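Local coordinates for protein putative isomerase YbhH (Escherichia coli, PDB 6OTV) that probably acts as an isomerase of the PrpF family, within the diaminopimelate epimerase-like clan, although its substrate has not been established, at residues N179-F184 with P188-D193; F103-G108 with T117-R122; L76-I81 with Q85-T90. All blocks are in the same frame, centred on the assembly; numbering follows the deposited sequence.

Contact 1 (N179-F184 with P188-D193)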
ATOM      1  N   ASN A 179      23.383  -6.408  12.571  1.00 54.30           N
ATOM      2  CA  ASN A 179      24.718  -6.378  11.990  1.00 59.27           C
ATOM      3  C   ASN A 179      24.629  -6.698  10.506  1.00 59.59           C
ATOM      4  O   ASN A 179      23.924  -7.628  10.104  1.00 67.59           O
ATOM      5  CB  ASN A 179      25.657  -7.379  12.673  1.00 63.71           C
ATOM      6  CG  ASN A 179      25.917  -7.041  14.126  1.00 65.84           C
ATOM      7  OD1 ASN A 179      26.017  -5.872  14.497  1.00 72.61           O
ATOM      8  ND2 ASN A 179      26.029  -8.069  14.958  1.00 60.62           N
ATOM      9  N   GLN A 180      25.348  -5.919   9.695  1.00 53.23           N
ATOM     10  CA  GLN A 180      25.423  -6.221   8.272  1.00 55.61           C
ATOM     11  C   GLN A 180      26.207  -7.501   8.015  1.00 58.26           C
ATOM     12  O   GLN A 180      25.933  -8.209   7.039  1.00 57.39           O
ATOM     13  CB  GLN A 180      26.051  -5.052   7.512  1.00 56.69           C
ATOM     14  CG  GLN A 180      25.118  -3.870   7.283  1.00 63.99           C
ATOM     15  CD  GLN A 180      24.776  -3.133   8.564  1.00 71.97           C
ATOM     16  OE1 GLN A 180      25.488  -3.237   9.564  1.00 69.80           O
ATOM     17  NE2 GLN A 180      23.677  -2.385   8.540  1.00 75.90           N
ATOM     18  N   ILE A 181      27.179  -7.813   8.873  1.00 54.45           N
ATOM     19  CA  ILE A 181      27.965  -9.036   8.775  1.00 50.55           C
ATOM     20  C   ILE A 181      27.991  -9.704  10.140  1.00 58.94           C
ATOM     21  O   ILE A 181      28.257  -9.048  11.154  1.00 59.04           O
ATOM     22  CB  ILE A 181      29.403  -8.766   8.287  1.00 51.55           C
ATOM     23  CG1 ILE A 181      29.402  -8.343   6.819  1.00 52.48           C
ATOM     24  CG2 ILE A 181      30.278  -9.999   8.482  1.00 51.39           C
ATOM     25  CD1 ILE A 181      30.783  -8.059   6.269  1.00 48.39           C
ATOM     26  N   ASP A 182      27.710 -11.001  10.165  1.00 60.64           N
ATOM     27  CA  ASP A 182      27.845 -11.823  11.355  1.00 58.84           C
ATOM     28  C   ASP A 182      28.890 -12.901  11.102  1.00 62.76           C
ATOM     29  O   ASP A 182      29.363 -13.092   9.978  1.00 58.42           O
ATOM     30  CB  ASP A 182      26.502 -12.448  11.747  1.00 63.20           C
ATOM     31  CG  ASP A 182      25.477 -11.410  12.153  1.00 71.92           C
ATOM     32  OD1 ASP A 182      25.792 -10.572  13.023  1.00 75.82           O
ATOM     33  OD2 ASP A 182      24.361 -11.422  11.590  1.00 78.08           O
ATOM     34  N   TYR A 183      29.257 -13.607  12.167  1.00 67.38           N
ATOM     35  CA  TYR A 183      30.248 -14.671  12.090  1.00 65.88           C
ATOM     36  C   TYR A 183      29.714 -15.902  12.801  1.00 71.71           C
ATOM     37  O   TYR A 183      29.313 -15.828  13.967  1.00 76.20           O
ATOM     38  CB  TYR A 183      31.584 -14.234  12.701  1.00 64.31           C
ATOM     39  CG  TYR A 183      32.257 -13.124  11.932  1.00 64.99           C
ATOM     40  CD1 TYR A 183      33.187 -13.406  10.939  1.00 61.93           C
ATOM     41  CD2 TYR A 183      31.957 -11.793  12.192  1.00 69.09           C
ATOM     42  CE1 TYR A 183      33.803 -12.392  10.229  1.00 66.18           C
ATOM     43  CE2 TYR A 183      32.568 -10.772  11.487  1.00 72.49           C
ATOM     44  CZ  TYR A 183      33.489 -11.077  10.506  1.00 73.27           C
ATOM     45  OH  TYR A 183      34.099 -10.064   9.803  1.00 79.96           O
ATOM     46  N   PHE A 184      29.695 -17.024  12.089  1.00 70.62           N
ATOM     47  CA  PHE A 184      29.308 -18.307  12.654  1.00 70.18           C
ATOM     48  C   PHE A 184      30.279 -19.354  12.134  1.00 72.60           C
ATOM     49  O   PHE A 184      30.468 -19.472  10.920  1.00 67.74           O
ATOM     50  CB  PHE A 184      27.868 -18.675  12.283  1.00 66.32           C
ATOM     51  CG  PHE A 184      26.856 -17.630  12.664  1.00 64.67           C
ATOM     52  CD1 PHE A 184      26.377 -17.549  13.961  1.00 70.95           C
ATOM     53  CD2 PHE A 184      26.382 -16.734  11.724  1.00 58.76           C
ATOM     54  CE1 PHE A 184      25.445 -16.591  14.311  1.00 72.39           C
ATOM     55  CE2 PHE A 184      25.450 -15.776  12.067  1.00 60.14           C
ATOM     56  CZ  PHE A 184      24.981 -15.703  13.362  1.00 67.38           C
ATOM     57  N   PRO A 188      32.398 -15.528   7.680  1.00 62.24           N
ATOM     58  CA  PRO A 188      31.666 -14.253   7.596  1.00 57.36           C
ATOM     59  C   PRO A 188      30.425 -14.409   6.730  1.00 54.89           C
ATOM     60  O   PRO A 188      30.518 -14.778   5.557  1.00 55.77           O
ATOM     61  CB  PRO A 188      32.686 -13.300   6.962  1.00 55.79           C
ATOM     62  CG  PRO A 188      33.578 -14.195   6.161  1.00 54.87           C
ATOM     63  CD  PRO A 188      33.662 -15.494   6.923  1.00 60.16           C
ATOM     64  N   VAL A 189      29.257 -14.134   7.312  1.00 54.95           N
ATOM     65  CA  VAL A 189      27.986 -14.245   6.612  1.00 54.22           C
ATOM     66  C   VAL A 189      27.210 -12.945   6.791  1.00 55.60           C
ATOM     67  O   VAL A 189      27.603 -12.054   7.544  1.00 59.99           O
ATOM     68  CB  VAL A 189      27.143 -15.443   7.100  1.00 58.74           C
ATOM     69  CG1 VAL A 189      27.941 -16.740   7.005  1.00 57.58           C
ATOM     70  CG2 VAL A 189      26.644 -15.204   8.520  1.00 56.50           C
ATOM     71  N   THR A 190      26.089 -12.848   6.076  1.00 49.85           N
ATOM     72  CA  THR A 190      25.181 -11.715   6.190  1.00 49.75           C
ATOM     73  C   THR A 190      23.760 -12.224   6.376  1.00 48.11           C
ATOM     74  O   THR A 190      23.275 -13.033   5.578  1.00 43.43           O
ATOM     75  CB  THR A 190      25.255 -10.803   4.960  1.00 44.57           C
ATOM     76  OG1 THR A 190      26.451 -10.014   5.020  1.00 50.56           O
ATOM     77  CG2 THR A 190      24.047  -9.878   4.904  1.00 43.14           C
ATOM     78  N   CYS A 191      23.104 -11.756   7.433  1.00 50.68           N
ATOM     79  CA  CYS A 191      21.715 -12.090   7.710  1.00 52.19           C
ATOM     80  C   CYS A 191      20.841 -10.917   7.287  1.00 49.32           C
ATOM     81  O   CYS A 191      20.961  -9.818   7.839  1.00 55.58           O
ATOM     82  CB  CYS A 191      21.518 -12.413   9.189  1.00 55.88           C
ATOM     83  SG  CYS A 191      22.497 -13.821   9.761  1.00 57.90           S
ATOM     84  N   ILE A 192      19.974 -11.148   6.305  1.00 45.22           N
ATOM     85  CA  ILE A 192      19.131 -10.097   5.755  1.00 48.47           C
ATOM     86  C   ILE A 192      17.732 -10.657   5.523  1.00 51.89           C
ATOM     87  O   ILE A 192      17.558 -11.832   5.183  1.00 44.87           O
ATOM     88  CB  ILE A 192      19.733  -9.508   4.457  1.00 44.66           C
ATOM     89  CG1 ILE A 192      18.946  -8.280   3.994  1.00 50.97           C
ATOM     90  CG2 ILE A 192      19.785 -10.558   3.362  1.00 43.29           C
ATOM     91  CD1 ILE A 192      19.572  -7.572   2.810  1.00 46.74           C
ATOM     92  N   ASP A 193      16.732  -9.807   5.738  1.00 57.44           N
ATOM     93  CA  ASP A 193      15.320 -10.152   5.588  1.00 53.46           C
ATOM     94  C   ASP A 193      14.728  -9.199   4.553  1.00 52.25           C
ATOM     95  O   ASP A 193      14.210  -8.134   4.900  1.00 52.14           O
ATOM     96  CB  ASP A 193      14.596 -10.060   6.935  1.00 57.95           C
ATOM     97  CG  ASP A 193      13.182 -10.615   6.886  1.00 58.05           C
ATOM     98  OD1 ASP A 193      12.786 -11.183   5.848  1.00 60.13           O
ATOM     99  OD2 ASP A 193      12.466 -10.481   7.898  1.00 55.65           O
TER
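Tyr-183 meets Pro-188 on one face of an antiparallel beta hairpin (strands 182-184 and 187-193), and Phe-184 meets Val-189 on the other. The Tyr-183 ring slants across Pro-188, its CE1 lying 3.6 Å from Pro-188 CB, while Ile-181 CG2 touches the same proline carbon more loosely. Val-189 CG2 sits in the plane of the Phe-184 ring, at its edge, 3.6 Å from Phe-184 CD2. With Val-189 CG1 anti to the carbonyl carbon (chi1 -55°), CG2 is left between the backbone N and that carbon, on the side of the Phe-184 ring. Beyond, the Phe-184 ring meets Ile-230, Gln-233 and Ala-237, so helix 221-237 packs against this side of the hairpin.

Asp-182 and Val-189 form the hydrogen-bonded pair between the strands, with Asp-182 N 2.8 Å from Val-189 O and Val-189 N 2.9 Å from Asp-182 O. The Asp-182 carboxylate is held from its own side of the hairpin: Asn-179 ND2 donates to OD1, and Thr-177 OG1 bonds OD2. Where the first strand gives way to loop, a side chain continues the pairing. Thr-190 OG1, also bonded to Val-295 N, donates to Gln-180 O over 2.8 Å, lying in the plane of that carbonyl.

Contact 2 (F103-G108 with T117-R122); sequences FAIENG and TRVRIR
Ile-105 on the last turn of helix 94-106 and Thr-117 on strand 116-123 meet tip to tip, and the contact across the two segments is entirely apolar. Ile-105 CD1 does the touching, 3.7 Å from Thr-117 CG2 and 4.1 Å from Val-119 CG2. Its CG1 stands anti to the carbonyl carbon (chi1 -61°) and the chain then runs on extended (chi2 165°), which carries the terminal methyl out to the strand. Thr-117 and Val-119, two apart along the strand, both direct their side chains toward the helix. The C-terminal turn of helix 94-106 packs on one face of the sheet formed by strands 73-80, 116-123 and 129-135, with Ala-104 on Val-73 and Ile-105 also touching Val-134.

Hydrogen bonds finish the helix. Gly-108, with positive phi, is the C-prime residue of a Schellman motif: its N bonds Ile-105 O at 3.2 Å, and Leu-109 N bonds Ala-104 O. Phe-103 O is gripped twice, by Asn-107 N at 3.1 Å and by Asn-107 ND2 at 2.7 Å, from opposite faces of the carbonyl plane. The ND2 bond is almost straight (178°), and the same nitrogen lies over the centre of the Phe-103 ring, 3.1 Å above its plane.

Polar and charged groups on the strand look elsewhere. Thr-117 OG1 bonds Thr-136 OG1 and Thr-113 N. From the face turned away from the helix, Arg-118 and Arg-120 both form salt bridges with Glu-131; Arg-118 also pairs with Asp-72 of the second subunit, and Arg-120 NH1 bonds Arg-70 O of that subunit.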
ATOM      1  N   PHE A 103      -4.857 -12.426 -15.227  1.00 32.46           N
ATOM      2  CA  PHE A 103      -6.030 -13.231 -14.908  1.00 31.40           C
ATOM      3  C   PHE A 103      -7.114 -12.384 -14.252  1.00 33.28           C
ATOM      4  O   PHE A 103      -8.305 -12.559 -14.534  1.00 35.27           O
ATOM      5  CB  PHE A 103      -5.630 -14.399 -14.007  1.00 33.92           C
ATOM      6  CG  PHE A 103      -6.774 -15.294 -13.625  1.00 32.05           C
ATOM      7  CD1 PHE A 103      -7.178 -16.321 -14.464  1.00 36.68           C
ATOM      8  CD2 PHE A 103      -7.438 -15.117 -12.422  1.00 35.53           C
ATOM      9  CE1 PHE A 103      -8.233 -17.151 -14.113  1.00 35.96           C
ATOM     10  CE2 PHE A 103      -8.492 -15.945 -12.064  1.00 39.43           C
ATOM     11  CZ  PHE A 103      -8.887 -16.963 -12.912  1.00 34.44           C
ATOM     12  N   ALA A 104      -6.719 -11.456 -13.376  1.00 32.71           N
ATOM     13  CA  ALA A 104      -7.700 -10.612 -12.704  1.00 32.44           C
ATOM     14  C   ALA A 104      -8.414  -9.699 -13.692  1.00 37.69           C
ATOM     15  O   ALA A 104      -9.616  -9.445 -13.554  1.00 31.38           O
ATOM     16  CB  ALA A 104      -7.022  -9.792 -11.608  1.00 32.24           C
ATOM     17  N   ILE A 105      -7.693  -9.206 -14.700  1.00 33.66           N
ATOM     18  CA  ILE A 105      -8.308  -8.329 -15.691  1.00 27.18           C
ATOM     19  C   ILE A 105      -9.262  -9.112 -16.585  1.00 35.17           C
ATOM     20  O   ILE A 105     -10.379  -8.663 -16.867  1.00 35.28           O
ATOM     21  CB  ILE A 105      -7.221  -7.608 -16.507  1.00 33.02           C
ATOM     22  CG1 ILE A 105      -6.358  -6.738 -15.589  1.00 31.06           C
ATOM     23  CG2 ILE A 105      -7.851  -6.767 -17.606  1.00 30.47           C
ATOM     24  CD1 ILE A 105      -5.060  -6.278 -16.214  1.00 30.18           C
ATOM     25  N   GLU A 106      -8.847 -10.298 -17.040  1.00 31.38           N
ATOM     26  CA  GLU A 106      -9.708 -11.085 -17.916  1.00 32.86           C
ATOM     27  C   GLU A 106     -10.976 -11.562 -17.217  1.00 35.31           C
ATOM     28  O   GLU A 106     -11.976 -11.826 -17.893  1.00 36.02           O
ATOM     29  CB  GLU A 106      -8.945 -12.288 -18.476  1.00 34.05           C
ATOM     30  CG  GLU A 106      -7.822 -11.923 -19.434  1.00 36.08           C
ATOM     31  CD  GLU A 106      -7.408 -13.091 -20.305  1.00 44.89           C
ATOM     32  OE1 GLU A 106      -8.244 -13.567 -21.100  1.00 48.84           O
ATOM     33  OE2 GLU A 106      -6.250 -13.545 -20.189  1.00 52.36           O
ATOM     34  N   ASN A 107     -10.964 -11.672 -15.887  1.00 37.03           N
ATOM     35  CA  ASN A 107     -12.117 -12.150 -15.133  1.00 35.50           C
ATOM     36  C   ASN A 107     -12.858 -11.024 -14.417  1.00 36.53           C
ATOM     37  O   ASN A 107     -13.644 -11.290 -13.501  1.00 39.30           O
ATOM     38  CB  ASN A 107     -11.688 -13.228 -14.135  1.00 30.63           C
ATOM     39  CG  ASN A 107     -11.222 -14.503 -14.818  1.00 35.99           C
ATOM     40  OD1 ASN A 107     -12.020 -15.403 -15.083  1.00 45.50           O
ATOM     41  ND2 ASN A 107      -9.926 -14.585 -15.107  1.00 28.28           N
ATOM     42  N   GLY A 108     -12.619  -9.773 -14.807  1.00 38.51           N
ATOM     43  CA  GLY A 108     -13.398  -8.660 -14.295  1.00 33.46           C
ATOM     44  C   GLY A 108     -13.176  -8.304 -12.841  1.00 37.72           C
ATOM     45  O   GLY A 108     -14.033  -7.653 -12.241  1.00 41.23           O
ATOM     46  N   THR A 117      -2.140  -1.555 -17.357  1.00 28.51           N
ATOM     47  CA  THR A 117      -3.055  -1.626 -16.224  1.00 29.07           C
ATOM     48  C   THR A 117      -2.269  -2.024 -14.984  1.00 37.10           C
ATOM     49  O   THR A 117      -1.614  -3.072 -14.971  1.00 37.50           O
ATOM     50  CB  THR A 117      -4.183  -2.624 -16.482  1.00 33.00           C
ATOM     51  OG1 THR A 117      -4.904  -2.237 -17.658  1.00 35.52           O
ATOM     52  CG2 THR A 117      -5.136  -2.665 -15.292  1.00 28.00           C
ATOM     53  N   ARG A 118      -2.333  -1.188 -13.951  1.00 39.52           N
ATOM     54  CA  ARG A 118      -1.697  -1.489 -12.676  1.00 33.20           C
ATOM     55  C   ARG A 118      -2.614  -2.375 -11.845  1.00 33.67           C
ATOM     56  O   ARG A 118      -3.815  -2.109 -11.740  1.00 35.69           O
ATOM     57  CB  ARG A 118      -1.381  -0.197 -11.922  1.00 31.78           C
ATOM     58  CG  ARG A 118      -0.539   0.794 -12.711  1.00 39.93           C
ATOM     59  CD  ARG A 118      -0.368   2.109 -11.963  1.00 36.27           C
ATOM     60  NE  ARG A 118       0.507   1.983 -10.801  1.00 40.51           N
ATOM     61  CZ  ARG A 118       0.808   2.983  -9.978  1.00 39.80           C
ATOM     62  NH1 ARG A 118       0.297   4.192 -10.184  1.00 35.01           N
ATOM     63  NH2 ARG A 118       1.619   2.776  -8.947  1.00 32.19           N
ATOM     64  N   VAL A 119      -2.052  -3.432 -11.260  1.00 29.07           N
ATOM     65  CA  VAL A 119      -2.806  -4.354 -10.418  1.00 32.83           C
ATOM     66  C   VAL A 119      -2.070  -4.500  -9.094  1.00 29.43           C
ATOM     67  O   VAL A 119      -0.927  -4.966  -9.065  1.00 33.99           O
ATOM     68  CB  VAL A 119      -2.996  -5.730 -11.077  1.00 35.64           C
ATOM     69  CG1 VAL A 119      -3.852  -6.620 -10.185  1.00 26.25           C
ATOM     70  CG2 VAL A 119      -3.618  -5.588 -12.460  1.00 29.62           C
ATOM     71  N   ARG A 120      -2.726  -4.113  -8.003  1.00 28.76           N
ATOM     72  CA  ARG A 120      -2.166  -4.249  -6.664  1.00 27.54           C
ATOM     73  C   ARG A 120      -2.526  -5.622  -6.106  1.00 32.43           C
ATOM     74  O   ARG A 120      -3.705  -5.922  -5.887  1.00 27.36           O
ATOM     75  CB  ARG A 120      -2.688  -3.138  -5.757  1.00 30.76           C
ATOM     76  CG  ARG A 120      -2.086  -1.784  -6.063  1.00 37.93           C
ATOM     77  CD  ARG A 120      -0.804  -1.587  -5.284  1.00 42.57           C
ATOM     78  NE  ARG A 120      -0.013  -0.479  -5.801  1.00 45.09           N
ATOM     79  CZ  ARG A 120       0.751   0.303  -5.048  1.00 44.12           C
ATOM     80  NH1 ARG A 120       0.812   0.105  -3.737  1.00 39.15           N
ATOM     81  NH2 ARG A 120       1.444   1.287  -5.603  1.00 53.42           N
ATOM     82  N   ILE A 121      -1.511  -6.449  -5.871  1.00 26.92           N
ATOM     83  CA  ILE A 121      -1.695  -7.842  -5.484  1.00 31.43           C
ATOM     84  C   ILE A 121      -1.213  -8.023  -4.053  1.00 31.11           C
ATOM     85  O   ILE A 121      -0.115  -7.577  -3.699  1.00 28.43           O
ATOM     86  CB  ILE A 121      -0.939  -8.788  -6.434  1.00 35.22           C
ATOM     87  CG1 ILE A 121      -1.452  -8.628  -7.867  1.00 34.34           C
ATOM     88  CG2 ILE A 121      -1.059 -10.233  -5.962  1.00 25.85           C
ATOM     89  CD1 ILE A 121      -0.584  -9.318  -8.900  1.00 28.83           C
ATOM     90  N   ARG A 122      -2.029  -8.677  -3.235  1.00 32.18           N
ATOM     91  CA  ARG A 122      -1.630  -9.099  -1.900  1.00 32.09           C
ATOM     92  C   ARG A 122      -1.492 -10.615  -1.898  1.00 32.08           C
ATOM     93  O   ARG A 122      -2.466 -11.330  -2.158  1.00 31.74           O
ATOM     94  CB  ARG A 122      -2.645  -8.649  -0.850  1.00 32.03           C
ATOM     95  CG  ARG A 122      -2.468  -9.323   0.505  1.00 30.97           C
ATOM     96  CD  ARG A 122      -3.519  -8.846   1.494  1.00 41.60           C
ATOM     97  NE  ARG A 122      -3.705  -9.782   2.599  1.00 51.48           N
ATOM     98  CZ  ARG A 122      -4.790 -10.528   2.774  1.00 52.76           C
ATOM     99  NH1 ARG A 122      -5.799 -10.447   1.921  1.00 47.55           N
ATOM    100  NH2 ARG A 122      -4.870 -11.354   3.807  1.00 62.31           N
TER

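Contact 3 (L76-I81 with Q85-T90); sequences LFAQVI and QRVDTT
Strand 73-80 and the short strand 87-88 run antiparallel, with Gln-79 and Asp-88 as the hydrogen-bonded pair, joined by two nearly straight bonds in the planes of the accepting carbonyls, Gln-79 N lying 2.6 Å from Asp-88 O and Asp-88 N 2.8 Å from Gln-79 O.

The main side-chain contact lies one step nearer the turn, beside a further bond from Ile-81 N to Arg-86 O at 3.0 Å. Ile-81 covers one face of the Arg-86 guanidinium, with CG1 3.6 Å above the plane and over its centre, while Ile-81 CD1 comes within 3.5 Å of Arg-86 NH2. The arginine folds back to meet it through a bend at chi3 (83°), and its NH1 forms a salt bridge with Glu-84 in the turn. A phosphate ion, probably from the crystallisation liquor, lies about 4 Å from the Ile-81 side chain.

These strands form a beta hairpin. On the face carrying Ala-78, Val-80 and Val-87, Ala-78 CB touches Val-87 CG1 and, 3.8 Å away, Thr-89 CG2. Met-36 of helix 28-39 packs on Val-87, and Met-39 of the same helix on Val-80. The face of Gln-79 and Asp-88 is mixed: Phe-77 and Ile-81 flank the glutamine along its strand, and Gln-79 OE1 lies at the edge of the Phe-77 ring, in its plane. Gln-79 and Asp-88 approach each other through their CB atoms, but the glutamine bends away at chi2 (74°), taking its amide to Lys-59 NZ and Pro-55 O.

Asp-88 turns instead to its own chain and makes an Asx turn. Its OD1 accepts from Thr-90 N, which comes from above the carboxylate plane, and through its syn lone pair from Thr-90 OG1, 3.0 Å away.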
ATOM      1  N   LEU A  76      -3.578 -16.379  -3.410  1.00 29.66           N
ATOM      2  CA  LEU A  76      -3.187 -17.496  -2.560  1.00 27.78           C
ATOM      3  C   LEU A  76      -2.520 -18.555  -3.426  1.00 29.22           C
ATOM      4  O   LEU A  76      -3.131 -19.059  -4.375  1.00 30.49           O
ATOM      5  CB  LEU A  76      -4.396 -18.081  -1.831  1.00 28.71           C
ATOM      6  CG  LEU A  76      -4.146 -19.359  -1.027  1.00 34.92           C
ATOM      7  CD1 LEU A  76      -3.140 -19.112   0.086  1.00 34.41           C
ATOM      8  CD2 LEU A  76      -5.456 -19.905  -0.470  1.00 30.91           C
ATOM      9  N   PHE A  77      -1.275 -18.886  -3.103  1.00 26.08           N
ATOM     10  CA  PHE A  77      -0.522 -19.886  -3.841  1.00 29.48           C
ATOM     11  C   PHE A  77      -0.595 -21.231  -3.131  1.00 32.29           C
ATOM     12  O   PHE A  77      -0.608 -21.293  -1.898  1.00 31.59           O
ATOM     13  CB  PHE A  77       0.943 -19.473  -4.007  1.00 25.74           C
ATOM     14  CG  PHE A  77       1.805 -20.558  -4.582  1.00 29.18           C
ATOM     15  CD1 PHE A  77       1.704 -20.902  -5.921  1.00 30.79           C
ATOM     16  CD2 PHE A  77       2.697 -21.253  -3.781  1.00 34.65           C
ATOM     17  CE1 PHE A  77       2.488 -21.911  -6.458  1.00 33.39           C
ATOM     18  CE2 PHE A  77       3.485 -22.264  -4.310  1.00 33.53           C
ATOM     19  CZ  PHE A  77       3.382 -22.592  -5.652  1.00 26.11           C
ATOM     20  N   ALA A  78      -0.637 -22.303  -3.920  1.00 25.90           N
ATOM     21  CA  ALA A  78      -0.609 -23.660  -3.393  1.00 33.50           C
ATOM     22  C   ALA A  78       0.281 -24.518  -4.276  1.00 34.51           C
ATOM     23  O   ALA A  78       0.175 -24.468  -5.506  1.00 37.01           O
ATOM     24  CB  ALA A  78      -2.019 -24.261  -3.315  1.00 26.48           C
ATOM     25  N   GLN A  79       1.160 -25.293  -3.648  1.00 34.72           N
ATOM     26  CA  GLN A  79       1.981 -26.280  -4.337  1.00 29.04           C
ATOM     27  C   GLN A  79       1.305 -27.639  -4.207  1.00 36.40           C
ATOM     28  O   GLN A  79       1.088 -28.124  -3.091  1.00 32.81           O
ATOM     29  CB  GLN A  79       3.395 -26.321  -3.754  1.00 27.09           C
ATOM     30  CG  GLN A  79       4.353 -27.276  -4.463  1.00 27.24           C
ATOM     31  CD  GLN A  79       4.812 -26.759  -5.816  1.00 33.26           C
ATOM     32  OE1 GLN A  79       5.112 -25.576  -5.973  1.00 35.88           O
ATOM     33  NE2 GLN A  79       4.866 -27.645  -6.803  1.00 34.85           N
ATOM     34  N   VAL A  80       0.956 -28.243  -5.336  1.00 26.38           N
ATOM     35  CA  VAL A  80       0.310 -29.550  -5.352  1.00 28.74           C
ATOM     36  C   VAL A  80       1.400 -30.586  -5.584  1.00 30.99           C
ATOM     37  O   VAL A  80       1.981 -30.656  -6.672  1.00 27.84           O
ATOM     38  CB  VAL A  80      -0.792 -29.633  -6.416  1.00 34.28           C
ATOM     39  CG1 VAL A  80      -1.443 -31.005  -6.406  1.00 29.33           C
ATOM     40  CG2 VAL A  80      -1.837 -28.552  -6.173  1.00 27.97           C
ATOM     41  N   ILE A  81       1.685 -31.379  -4.548  1.00 31.87           N
ATOM     42  CA  ILE A  81       2.774 -32.342  -4.621  1.00 29.75           C
ATOM     43  C   ILE A  81       2.467 -33.389  -5.688  1.00 36.95           C
ATOM     44  O   ILE A  81       1.307 -33.760  -5.917  1.00 32.11           O
ATOM     45  CB  ILE A  81       2.999 -32.985  -3.242  1.00 39.42           C
ATOM     46  CG1 ILE A  81       3.159 -31.894  -2.181  1.00 44.72           C
ATOM     47  CG2 ILE A  81       4.227 -33.875  -3.251  1.00 29.92           C
ATOM     48  CD1 ILE A  81       4.307 -30.931  -2.467  1.00 36.41           C
ATOM     49  N   GLN A  85      -0.279 -37.327  -2.481  1.00 40.96           N
ATOM     50  CA  GLN A  85      -1.457 -36.463  -2.415  1.00 39.29           C
ATOM     51  C   GLN A  85      -1.303 -35.515  -1.233  1.00 40.69           C
ATOM     52  O   GLN A  85      -1.752 -35.787  -0.120  1.00 46.03           O
ATOM     53  CB  GLN A  85      -2.727 -37.299  -2.313  1.00 38.18           C
ATOM     54  CG  GLN A  85      -2.996 -38.157  -3.549  1.00 37.03           C
ATOM     55  CD  GLN A  85      -4.301 -38.923  -3.462  1.00 41.29           C
ATOM     56  OE1 GLN A  85      -4.464 -39.802  -2.617  1.00 47.99           O
ATOM     57  NE2 GLN A  85      -5.242 -38.589  -4.336  1.00 45.61           N
ATOM     58  N   ARG A  86      -0.659 -34.379  -1.488  1.00 39.77           N
ATOM     59  CA  ARG A  86      -0.422 -33.375  -0.463  1.00 40.35           C
ATOM     60  C   ARG A  86      -0.473 -32.000  -1.111  1.00 36.69           C
ATOM     61  O   ARG A  86      -0.182 -31.848  -2.301  1.00 34.78           O
ATOM     62  CB  ARG A  86       0.928 -33.595   0.238  1.00 38.80           C
ATOM     63  CG  ARG A  86       1.068 -32.867   1.569  1.00 45.80           C
ATOM     64  CD  ARG A  86       2.380 -33.198   2.280  1.00 46.54           C
ATOM     65  NE  ARG A  86       3.503 -32.402   1.791  1.00 53.94           N
ATOM     66  CZ  ARG A  86       4.493 -32.882   1.043  1.00 52.96           C
ATOM     67  NH1 ARG A  86       4.503 -34.162   0.701  1.00 51.42           N
ATOM     68  NH2 ARG A  86       5.474 -32.084   0.643  1.00 48.81           N
ATOM     69  N   VAL A  87      -0.855 -31.000  -0.323  1.00 39.98           N
ATOM     70  CA  VAL A  87      -0.869 -29.608  -0.755  1.00 40.60           C
ATOM     71  C   VAL A  87      -0.032 -28.798   0.224  1.00 39.42           C
ATOM     72  O   VAL A  87      -0.167 -28.955   1.442  1.00 41.91           O
ATOM     73  CB  VAL A  87      -2.302 -29.049  -0.846  1.00 38.04           C
ATOM     74  CG1 VAL A  87      -2.274 -27.563  -1.178  1.00 39.87           C
ATOM     75  CG2 VAL A  87      -3.101 -29.810  -1.894  1.00 34.82           C
ATOM     76  N   ASP A  88       0.832 -27.937  -0.310  1.00 36.92           N
ATOM     77  CA  ASP A  88       1.680 -27.059   0.485  1.00 36.95           C
ATOM     78  C   ASP A  88       1.395 -25.615   0.096  1.00 38.88           C
ATOM     79  O   ASP A  88       1.478 -25.259  -1.084  1.00 43.48           O
ATOM     80  CB  ASP A  88       3.161 -27.390   0.272  1.00 41.24           C
ATOM     81  CG  ASP A  88       4.085 -26.553   1.144  1.00 54.62           C
ATOM     82  OD1 ASP A  88       3.597 -25.831   2.041  1.00 56.46           O
ATOM     83  OD2 ASP A  88       5.313 -26.623   0.926  1.00 63.81           O
ATOM     84  N   THR A  89       1.067 -24.789   1.090  1.00 36.60           N
ATOM     85  CA  THR A  89       0.735 -23.386   0.873  1.00 35.59           C
ATOM     86  C   THR A  89       1.704 -22.454   1.598  1.00 39.27           C
ATOM     87  O   THR A  89       1.351 -21.323   1.938  1.00 47.64           O
ATOM     88  CB  THR A  89      -0.702 -23.098   1.309  1.00 43.37           C
ATOM     89  OG1 THR A  89      -0.857 -23.427   2.696  1.00 46.14           O
ATOM     90  CG2 THR A  89      -1.686 -23.919   0.483  1.00 42.34           C
ATOM     91  N   THR A  90       2.942 -22.912   1.831  1.00 41.39           N
ATOM     92  CA  THR A  90       3.900 -22.074   2.557  1.00 57.08           C
ATOM     93  C   THR A  90       4.419 -20.921   1.708  1.00 67.01           C
ATOM     94  O   THR A  90       4.221 -19.754   2.095  1.00 63.20           O
ATOM     95  CB  THR A  90       5.036 -22.936   3.115  1.00 59.11           C
ATOM     96  OG1 THR A  90       4.507 -23.860   4.072  1.00 53.10           O
ATOM     97  CG2 THR A  90       6.084 -22.067   3.788  1.00 62.25           C
TER

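Contacts 1 and 3 are antiparallel hairpins, closed by backbone bonds; contact 2 joins a helix to a strand without a hydrogen bond between them. Contacts 1 and 2 are buried, while contact 3 is partly so and pairs an apolar face, set against helix 28-39, with a mixed one. Contacts 2 and 3 are close neighbours, their nearest atoms about 5 Å apart: strands 73-80 and 116-123 pair in parallel, and helix 94-106 follows strand 87-88 along the chain. Contact 1 lies on the opposite side of the chain's centre from contact 2, their centres 38 Å apart. Among the three, contact 2 alone is touched by the second subunit, through arginines on its strand.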